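Local coordinates for response regulator (Caulobacter vibrioides, PDB 3N0R), which probably relieves inhibition of a stress sigma factor by binding its anti-sigma factor through a sigma-like domain that a two-component receiver domain controls, at residues A[33-36]-A[37-41]; A[79-82]-A[83-87]; A[102-105]-A[106-109]. The protein carries 1 engineered substitution. All blocks are in the same frame, centred on the assembly; numbering follows the deposited sequence. Where two conformers were deposited one is given.

Overall arrangement
All three contacts are local, each closing a turn or so of helix in the helical sigma-like part of the chain, and they follow in series without nesting or crossing. Contact 1 comes first, in the middle of helix 31-42, which also reaches the loop at 244-254 beside the receiver sheet. Contact 2 lies where helix 72-84 ends, its centre about 14 Å from that of contact 1. The two touch through side chains, I34 and A38 packing on F80 and L41 on L85. After a connection that is partly unmodelled, contact 3 begins helix 104-112. It packs against the end of contact 2, without touching contact 1.

Contact 1: residues A[33-36]-A[37-41]; sequences YIRR and YARAL
I34 and Y37 meet obliquely along helix 31-42, a central helix of the sigma2-like part of the protein, with I34 CG1 4.4 Å from Y37 CD2. A chi1 of 173° sets the Y37 ring beside its own carbonyl carbon, clear of the preceding turn, and in among Q118, L121 and L122 of helix 115-125, where its OH probably bonds to H81 NE2. I34 leans instead on Y77 and F80 of helix 72-84. On another side of the helix R39 runs back over the turn before it. Its CG lies 3.2 Å from R35 O, the carbonyl that also accepts the R39 backbone N at 2.9 Å, and the chain stays extended from there to NE. The guanidinium groups of R35 and R39 lie near each other without touching, R35 NE being 5.5 Å from R39 NH2. Salt bridges from R39 to D49 and E253 probably offset this like charge, while R35 NH1 bonds to L247 O, so this side of the helix faces the loop beside the receiver. R36 bends at chi3 (62°), bringing one face of its guanidinium against Y33, whose CD1 sits toward the rim of the group, and its NE pairs with E126. One turn on, the A40 backbone N bonds to R36 O at 3.0 Å, and A40 CB lies 3.5 Å from the same oxygen.

Contact 2: residues A[79-82]-A[83-87]; sequences VFHA and IWLSS
L85 CD1 fits into the angle between two aromatic side chains, H81 and F80. It sits over the centre of the imidazole face, 3.6 Å from the ring centroid in a CH-pi contact, and approaches F80 at the ring edge, near its plane, with F80 CE1 4.0 Å from L85 CD1. A face of the phenyl ring takes W84, whose CD1 lies over the ring centre, 3.8 Å from F80 CE2; the phenyl and the five-membered ring of the indole are inclined at 47°. Helix 45-60 helps enclose this packed side: F80 rests on Y51 and V52, and the indole stacks on Y51 while its NE1 bonds to Y51 O. H81 NE2 faces inward to Y37. All this happens at the C-terminal end of helix 72-84, where L85 is the first residue to leave helical backbone angles. There H81 O is gripped twice, by L85 N at 2.9 Å and by S86 OG at 2.8 Å, from opposite faces of the carbonyl plane. A chi1 of -67° sets S86 OG beside its own backbone N, from where it reaches H81 O well out of that plane. The polar rim at the helix end, where S86 is partly exposed, is looser and wetted. One water lies in the imidazole plane, 3.1 Å from H81 ND1, and donates to L85 O. A second water accepts from S86 N, 2.8 Å away.

Contact 3: residues A[102-105]-A[106-109]; sequences GDDA and AQRL
The first turn of helix 104-112 is where Q107 folds back along the chain toward D103 and G102. Its CG, anti to the carbonyl carbon (chi1 -62°), lies 3.3 Å from D103 O, and the extended chain beyond runs past that oxygen to bring NE2 3.1 Å from G102 O. This bond is weak, with an N-H...O angle of 135°, and belongs to one of the two conformers deposited for Q107, so it may hold only part of the time. In this conformer D104 OD1 lies 3.8 Å from Q107 NE2, the carboxylate crossing the amide with the planes 56° apart. D103 occupies the N-cap position, yet its side chain makes no capping bond: OD2 turns back to H100 N in the preceding loop. The helical ladder starts with the D103 carbonyl, whose O accepts Q107 N at 3.0 Å. Carboxylates at D103 and D104, next to the N-terminal end of the helix, would be expected to interact favourably with the helix dipole. A different face of the turn is apolar and turned inward. A106 CB approaches D103 CB at 4.2 Å and also packs on S87 just after helix 72-84. A105 meets Y51 of helix 45-60 and L99, and L109 reaches the same two residues. L109 CG lies 3.3 Å from A105 O, the oxygen that accepts L109 N at 2.9 Å, and L109 CD1 continues to W84 O at the end of the neighbouring helix.

Contact 1: residues A[33-36]-A[37-41]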
ATOM      1  N   TYR A  33       1.429  10.043   0.528  1.00 13.85           N
ATOM      2  CA  TYR A  33       0.826   9.015  -0.305  1.00 14.53           C
ATOM      3  C   TYR A  33       1.829   8.190  -1.097  1.00 13.29           C
ATOM      4  O   TYR A  33       1.624   6.991  -1.311  1.00 13.95           O
ATOM      5  CB  TYR A  33      -0.300   9.601  -1.158  1.00 16.78           C
ATOM      6  CG  TYR A  33      -1.285  10.288  -0.251  1.00 20.23           C
ATOM      7  CD1 TYR A  33      -2.132   9.548   0.558  1.00 22.08           C
ATOM      8  CD2 TYR A  33      -1.306  11.673  -0.137  1.00 21.73           C
ATOM      9  CE1 TYR A  33      -3.025  10.170   1.417  1.00 24.71           C
ATOM     10  CE2 TYR A  33      -2.181  12.305   0.719  1.00 24.61           C
ATOM     11  CZ  TYR A  33      -3.039  11.548   1.497  1.00 25.64           C
ATOM     12  OH  TYR A  33      -3.917  12.173   2.357  1.00 29.59           O
ATOM     13  N   ILE A  34       2.944   8.799  -1.492  1.00 13.39           N
ATOM     14  CA  ILE A  34       3.992   7.991  -2.099  1.00 13.17           C
ATOM     15  C   ILE A  34       4.651   7.079  -1.054  1.00 13.17           C
ATOM     16  O   ILE A  34       5.069   5.985  -1.389  1.00 13.04           O
ATOM     17  CB  ILE A  34       5.011   8.794  -2.941  1.00 13.46           C
ATOM     18  CG1 ILE A  34       5.814   7.835  -3.825  1.00 13.60           C
ATOM     19  CG2 ILE A  34       5.906   9.665  -2.068  1.00 14.57           C
ATOM     20  CD1 ILE A  34       6.645   8.525  -4.878  1.00 14.83           C
ATOM     21  N   ARG A  35       4.679   7.487   0.220  1.00 13.18           N
ATOM     22  CA  ARG A  35       5.068   6.540   1.271  1.00 13.60           C
ATOM     23  C   ARG A  35       4.094   5.363   1.337  1.00 12.83           C
ATOM     24  O   ARG A  35       4.524   4.225   1.454  1.00 13.30           O
ATOM     25  CB  ARG A  35       5.205   7.206   2.646  1.00 13.37           C
ATOM     26  CG  ARG A  35       6.321   8.243   2.723  1.00 14.04           C
ATOM     27  CD  ARG A  35       6.508   8.796   4.148  1.00 15.30           C
ATOM     28  NE  ARG A  35       7.417   9.942   4.094  1.00 15.98           N
ATOM     29  CZ  ARG A  35       7.057  11.219   4.158  1.00 16.34           C
ATOM     30  NH1 ARG A  35       5.796  11.571   4.383  1.00 17.07           N
ATOM     31  NH2 ARG A  35       7.980  12.160   4.009  1.00 18.42           N
ATOM     32  N   ARG A  36       2.791   5.624   1.234  1.00 12.94           N
ATOM     33  CA  ARG A  36       1.815   4.543   1.218  1.00 13.01           C
ATOM     34  C   ARG A  36       2.112   3.558   0.084  1.00 12.38           C
ATOM     35  O   ARG A  36       2.140   2.335   0.278  1.00 13.15           O
ATOM     36  CB  ARG A  36       0.393   5.091   1.095  1.00 14.21           C
ATOM     37  CG  ARG A  36      -0.665   3.999   0.984  1.00 16.40           C
ATOM     38  CD  ARG A  36      -2.050   4.583   0.870  1.00 20.08           C
ATOM     39  NE  ARG A  36      -2.178   5.400  -0.332  1.00 22.91           N
ATOM     40  CZ  ARG A  36      -3.121   6.316  -0.501  1.00 26.52           C
ATOM     41  NH1 ARG A  36      -4.011   6.528   0.459  1.00 27.63           N
ATOM     42  NH2 ARG A  36      -3.160   7.024  -1.622  1.00 28.01           N
ATOM     43  N   TYR A  37       2.336   4.102  -1.107  1.00 12.70           N
ATOM     44  CA  TYR A  37       2.683   3.286  -2.266  1.00 12.82           C
ATOM     45  C   TYR A  37       3.937   2.453  -2.005  1.00 12.56           C
ATOM     46  O   TYR A  37       3.953   1.241  -2.242  1.00 12.84           O
ATOM     47  CB  TYR A  37       2.898   4.205  -3.475  1.00 13.29           C
ATOM     48  CG  TYR A  37       3.431   3.539  -4.728  1.00 13.70           C
ATOM     49  CD1 TYR A  37       2.651   2.651  -5.464  1.00 14.13           C
ATOM     50  CD2 TYR A  37       4.702   3.830  -5.197  1.00 15.30           C
ATOM     51  CE1 TYR A  37       3.128   2.075  -6.627  1.00 14.13           C
ATOM     52  CE2 TYR A  37       5.194   3.246  -6.358  1.00 15.77           C
ATOM     53  CZ  TYR A  37       4.396   2.375  -7.072  1.00 14.58           C
ATOM     54  OH  TYR A  37       4.847   1.795  -8.229  1.00 16.19           O
ATOM     55  N   ALA A  38       5.001   3.109  -1.549  1.00 13.12           N
ATOM     56  CA  ALA A  38       6.292   2.451  -1.394  1.00 13.14           C
ATOM     57  C   ALA A  38       6.237   1.358  -0.332  1.00 12.70           C
ATOM     58  O   ALA A  38       6.856   0.304  -0.488  1.00 13.28           O
ATOM     59  CB  ALA A  38       7.375   3.474  -1.077  1.00 13.99           C
ATOM     60  N   ARG A  39       5.518   1.619   0.755  1.00 12.34           N
ATOM     61  CA  ARG A  39       5.332   0.607   1.790  1.00 13.79           C
ATOM     62  C   ARG A  39       4.557  -0.591   1.257  1.00 13.15           C
ATOM     63  O   ARG A  39       4.916  -1.729   1.530  1.00 13.77           O
ATOM     64  CB  ARG A  39       4.582   1.189   2.989  1.00 14.22           C
ATOM     65  CG  ARG A  39       5.347   2.236   3.763  1.00 14.29           C
ATOM     66  CD  ARG A  39       4.539   2.717   4.948  1.00 15.06           C
ATOM     67  NE  ARG A  39       5.087   3.945   5.503  1.00 15.28           N
ATOM     68  CZ  ARG A  39       4.507   4.653   6.461  1.00 14.25           C
ATOM     69  NH1 ARG A  39       3.375   4.238   7.033  1.00 15.64           N
ATOM     70  NH2 ARG A  39       5.064   5.790   6.842  1.00 15.94           N
ATOM     71  N   ALA A  40       3.473  -0.344   0.518  1.00 13.35           N
ATOM     72  CA  ALA A  40       2.673  -1.439  -0.019  1.00 13.98           C
ATOM     73  C   ALA A  40       3.437  -2.250  -1.058  1.00 13.80           C
ATOM     74  O   ALA A  40       3.262  -3.467  -1.150  1.00 14.32           O
ATOM     75  CB  ALA A  40       1.364  -0.915  -0.604  1.00 14.90           C
ATOM     76  N   LEU A  41       4.253  -1.569  -1.857  1.00 13.87           N
ATOM     77  CA  LEU A  41       4.994  -2.224  -2.921  1.00 14.37           C
ATOM     78  C   LEU A  41       6.154  -3.070  -2.372  1.00 13.99           C
ATOM     79  O   LEU A  41       6.431  -4.160  -2.875  1.00 14.86           O
ATOM     80  CB  LEU A  41       5.513  -1.161  -3.890  1.00 14.78           C
ATOM     81  CG  LEU A  41       6.239  -1.693  -5.128  1.00 15.98           C
ATOM     82  CD1 LEU A  41       5.266  -2.358  -6.098  1.00 17.22           C
ATOM     83  CD2 LEU A  41       6.984  -0.555  -5.814  1.00 17.92           C
TER

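Contact 2: residues A[79-82]-A[83-87]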
ATOM      1  N   VAL A  79      10.140  10.177 -10.858  1.00 14.90           N
ATOM      2  CA  VAL A  79      11.470  10.260 -10.259  1.00 15.11           C
ATOM      3  C   VAL A  79      11.729   9.062  -9.338  1.00 14.11           C
ATOM      4  O   VAL A  79      12.794   8.447  -9.387  1.00 14.34           O
ATOM      5  CB  VAL A  79      11.648  11.600  -9.514  1.00 15.70           C
ATOM      6  CG1 VAL A  79      12.815  11.535  -8.544  1.00 16.43           C
ATOM      7  CG2 VAL A  79      11.829  12.728 -10.536  1.00 17.74           C
ATOM      8  N   PHE A  80      10.748   8.728  -8.502  1.00 14.16           N
ATOM      9  CA  PHE A  80      10.871   7.575  -7.616  1.00 13.93           C
ATOM     10  C   PHE A  80      11.174   6.305  -8.420  1.00 13.15           C
ATOM     11  O   PHE A  80      12.042   5.516  -8.059  1.00 13.96           O
ATOM     12  CB  PHE A  80       9.574   7.410  -6.826  1.00 14.04           C
ATOM     13  CG  PHE A  80       9.604   6.283  -5.829  1.00 13.61           C
ATOM     14  CD1 PHE A  80       9.290   4.987  -6.221  1.00 14.81           C
ATOM     15  CD2 PHE A  80       9.958   6.510  -4.504  1.00 14.55           C
ATOM     16  CE1 PHE A  80       9.313   3.946  -5.311  1.00 15.04           C
ATOM     17  CE2 PHE A  80       9.971   5.472  -3.581  1.00 14.79           C
ATOM     18  CZ  PHE A  80       9.668   4.191  -3.981  1.00 15.00           C
ATOM     19  N   HIS A  81      10.467   6.127  -9.535  1.00 12.95           N
ATOM     20  CA  HIS A  81      10.687   4.967 -10.392  1.00 13.94           C
ATOM     21  C   HIS A  81      12.047   4.967 -11.083  1.00 14.20           C
ATOM     22  O   HIS A  81      12.655   3.914 -11.259  1.00 14.89           O
ATOM     23  CB  HIS A  81       9.557   4.855 -11.411  1.00 14.33           C
ATOM     24  CG  HIS A  81       8.355   4.150 -10.880  1.00 14.98           C
ATOM     25  ND1 HIS A  81       7.943   2.941 -11.393  1.00 18.19           N
ATOM     26  CD2 HIS A  81       7.503   4.445  -9.868  1.00 15.81           C
ATOM     27  CE1 HIS A  81       6.883   2.519 -10.728  1.00 18.59           C
ATOM     28  NE2 HIS A  81       6.602   3.399  -9.784  1.00 16.70           N
ATOM     29  N   ALA A  82      12.523   6.138 -11.494  1.00 14.01           N
ATOM     30  CA  ALA A  82      13.860   6.246 -12.090  1.00 14.96           C
ATOM     31  C   ALA A  82      14.940   5.811 -11.095  1.00 14.23           C
ATOM     32  O   ALA A  82      15.895   5.115 -11.455  1.00 14.96           O
ATOM     33  CB  ALA A  82      14.123   7.679 -12.569  1.00 16.07           C
ATOM     34  N   ILE A  83      14.790   6.234  -9.842  1.00 13.48           N
ATOM     35  CA  ILE A  83      15.773   5.910  -8.820  1.00 13.90           C
ATOM     36  C   ILE A  83      15.728   4.434  -8.432  1.00 13.67           C
ATOM     37  O   ILE A  83      16.772   3.788  -8.370  1.00 15.08           O
ATOM     38  CB  ILE A  83      15.605   6.792  -7.563  1.00 14.05           C
ATOM     39  CG1 ILE A  83      15.880   8.260  -7.909  1.00 15.52           C
ATOM     40  CG2 ILE A  83      16.526   6.325  -6.451  1.00 14.71           C
ATOM     41  CD1 ILE A  83      15.477   9.250  -6.816  1.00 16.68           C
ATOM     42  N   TRP A  84      14.524   3.903  -8.195  1.00 13.20           N
ATOM     43  CA  TRP A  84      14.383   2.610  -7.528  1.00 13.33           C
ATOM     44  C   TRP A  84      13.932   1.439  -8.390  1.00 13.71           C
ATOM     45  O   TRP A  84      14.216   0.293  -8.041  1.00 15.00           O
ATOM     46  CB  TRP A  84      13.438   2.731  -6.317  1.00 13.62           C
ATOM     47  CG  TRP A  84      13.954   3.653  -5.259  1.00 13.28           C
ATOM     48  CD1 TRP A  84      13.488   4.902  -4.948  1.00 13.88           C
ATOM     49  CD2 TRP A  84      15.059   3.405  -4.387  1.00 13.72           C
ATOM     50  NE1 TRP A  84      14.248   5.444  -3.939  1.00 14.28           N
ATOM     51  CE2 TRP A  84      15.220   4.543  -3.577  1.00 14.00           C
ATOM     52  CE3 TRP A  84      15.934   2.325  -4.221  1.00 15.03           C
ATOM     53  CZ2 TRP A  84      16.221   4.631  -2.605  1.00 15.28           C
ATOM     54  CZ3 TRP A  84      16.930   2.416  -3.262  1.00 15.38           C
ATOM     55  CH2 TRP A  84      17.067   3.558  -2.467  1.00 15.49           C
ATOM     56  N   LEU A  85      13.229   1.716  -9.488  1.00 13.20           N
ATOM     57  CA  LEU A  85      12.452   0.668 -10.152  1.00 14.71           C
ATOM     58  C   LEU A  85      12.720   0.574 -11.653  1.00 15.23           C
ATOM     59  O   LEU A  85      11.879   0.084 -12.414  1.00 18.34           O
ATOM     60  CB  LEU A  85      10.953   0.878  -9.894  1.00 14.90           C
ATOM     61  CG  LEU A  85      10.525   0.761  -8.433  1.00 15.55           C
ATOM     62  CD1 LEU A  85       9.088   1.249  -8.257  1.00 16.90           C
ATOM     63  CD2 LEU A  85      10.677  -0.681  -7.944  1.00 16.97           C
ATOM     64  N   SER A  86      13.895   0.998 -12.090  1.00 14.82           N
ATOM     65  CA  SER A  86      14.184   0.996 -13.520  1.00 17.21           C
ATOM     66  C   SER A  86      15.204  -0.052 -13.943  1.00 19.51           C
ATOM     67  O   SER A  86      15.615  -0.075 -15.098  1.00 22.84           O
ATOM     68  CB  SER A  86      14.602   2.397 -13.968  1.00 19.95           C
ATOM     69  OG  SER A  86      13.501   3.281 -13.853  1.00 21.18           O
ATOM     70  N   SER A  87      15.607  -0.928 -13.026  1.00 18.94           N
ATOM     71  CA  SER A  87      16.564  -1.967 -13.384  1.00 21.73           C
ATOM     72  C   SER A  87      16.038  -2.808 -14.540  1.00 26.36           C
ATOM     73  O   SER A  87      14.881  -3.229 -14.534  1.00 29.14           O
ATOM     74  CB  SER A  87      16.893  -2.842 -12.178  1.00 21.59           C
ATOM     75  OG  SER A  87      17.595  -2.080 -11.221  1.00 21.51           O
TER
HETATM   76  O   HOH W   1       9.238   0.770 -13.203  1.00 20.86           O
HETATM   77  O   HOH W   2      16.319   2.050 -11.034  1.00 17.41           O

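Contact 3: residues A[102-105]-A[106-109]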
ATOM      1  N   GLY A 102      22.200  -5.435 -11.068  1.00 20.21           N
ATOM      2  CA  GLY A 102      23.159  -6.126 -10.227  1.00 20.78           C
ATOM      3  C   GLY A 102      23.082  -5.780  -8.750  1.00 19.93           C
ATOM      4  O   GLY A 102      23.657  -6.484  -7.918  1.00 21.91           O
ATOM      5  N   ASP A 103      22.392  -4.700  -8.404  1.00 17.70           N
ATOM      6  CA  ASP A 103      22.324  -4.294  -7.005  1.00 17.10           C
ATOM      7  C   ASP A 103      21.430  -5.236  -6.197  1.00 18.34           C
ATOM      8  O   ASP A 103      20.412  -5.712  -6.695  1.00 18.89           O
ATOM      9  CB  ASP A 103      21.787  -2.861  -6.897  1.00 16.95           C
ATOM     10  CG  ASP A 103      22.681  -1.843  -7.593  1.00 17.13           C
ATOM     11  OD1 ASP A 103      23.922  -2.023  -7.589  1.00 18.86           O
ATOM     12  OD2 ASP A 103      22.140  -0.849  -8.112  1.00 17.53           O
ATOM     13  N   ASP A 104      21.795  -5.492  -4.944  1.00 19.33           N
ATOM     14  CA  ASP A 104      20.998  -6.378  -4.099  1.00 21.54           C
ATOM     15  C   ASP A 104      19.538  -5.937  -4.016  1.00 20.76           C
ATOM     16  O   ASP A 104      18.623  -6.752  -4.164  1.00 20.90           O
ATOM     17  CB  ASP A 104      21.589  -6.468  -2.690  1.00 25.34           C
ATOM     18  CG  ASP A 104      22.909  -7.222  -2.652  1.00 30.38           C
ATOM     19  OD1 ASP A 104      23.176  -8.025  -3.574  1.00 31.51           O
ATOM     20  OD2 ASP A 104      23.677  -7.017  -1.688  1.00 33.72           O
ATOM     21  N   ALA A 105      19.318  -4.644  -3.789  1.00 19.79           N
ATOM     22  CA  ALA A 105      17.957  -4.145  -3.664  1.00 19.66           C
ATOM     23  C   ALA A 105      17.182  -4.342  -4.962  1.00 18.84           C
ATOM     24  O   ALA A 105      15.988  -4.623  -4.933  1.00 19.14           O
ATOM     25  CB  ALA A 105      17.946  -2.673  -3.250  1.00 20.49           C
ATOM     26  N   ALA A 106      17.857  -4.186  -6.097  1.00 18.09           N
ATOM     27  CA  ALA A 106      17.195  -4.345  -7.387  1.00 17.78           C
ATOM     28  C   ALA A 106      16.768  -5.795  -7.610  1.00 17.80           C
ATOM     29  O   ALA A 106      15.683  -6.059  -8.132  1.00 18.26           O
ATOM     30  CB  ALA A 106      18.098  -3.878  -8.504  1.00 17.47           C
ATOM     31  N   GLN A 107      17.618  -6.734  -7.209  1.00 19.97           N
ATOM     32  CA  GLN A 107      17.291  -8.145  -7.327  0.56 21.42           C
ATOM     33  C   GLN A 107      16.059  -8.503  -6.496  1.00 20.72           C
ATOM     34  O   GLN A 107      15.178  -9.245  -6.949  1.00 22.15           O
ATOM     35  CB  GLN A 107      18.488  -8.994  -6.908  0.56 22.71           C
ATOM     36  CG  GLN A 107      19.719  -8.779  -7.773  0.56 24.35           C
ATOM     37  CD  GLN A 107      20.880  -9.643  -7.344  0.56 25.73           C
ATOM     38  OE1 GLN A 107      20.766 -10.866  -7.275  0.56 27.25           O
ATOM     39  NE2 GLN A 107      22.008  -9.011  -7.047  0.56 27.27           N
ATOM     40  N   ARG A 108      15.989  -7.972  -5.277  1.00 20.46           N
ATOM     41  CA  ARG A 108      14.812  -8.214  -4.446  1.00 20.99           C
ATOM     42  C   ARG A 108      13.569  -7.590  -5.067  1.00 18.56           C
ATOM     43  O   ARG A 108      12.514  -8.224  -5.130  1.00 19.07           O
ATOM     44  CB  ARG A 108      14.986  -7.690  -3.019  1.00 22.96           C
ATOM     45  CG  ARG A 108      13.657  -7.681  -2.253  1.00 27.59           C
ATOM     46  CD  ARG A 108      13.805  -7.901  -0.751  1.00 31.12           C
ATOM     47  NE  ARG A 108      12.502  -7.938  -0.080  1.00 32.08           N
ATOM     48  CZ  ARG A 108      11.850  -9.051   0.252  1.00 33.29           C
ATOM     49  NH1 ARG A 108      12.375 -10.241  -0.016  1.00 34.56           N
ATOM     50  NH2 ARG A 108      10.668  -8.977   0.861  1.00 32.64           N
ATOM     51  N   LEU A 109      13.693  -6.346  -5.521  1.00 17.08           N
ATOM     52  CA  LEU A 109      12.545  -5.661  -6.104  1.00 16.24           C
ATOM     53  C   LEU A 109      12.034  -6.343  -7.368  1.00 16.19           C
ATOM     54  O   LEU A 109      10.837  -6.340  -7.636  1.00 16.66           O
ATOM     55  CB  LEU A 109      12.863  -4.189  -6.361  1.00 16.14           C
ATOM     56  CG  LEU A 109      12.971  -3.327  -5.102  1.00 16.61           C
ATOM     57  CD1 LEU A 109      13.684  -2.009  -5.402  1.00 17.11           C
ATOM     58  CD2 LEU A 109      11.605  -3.061  -4.469  1.00 17.91           C
TER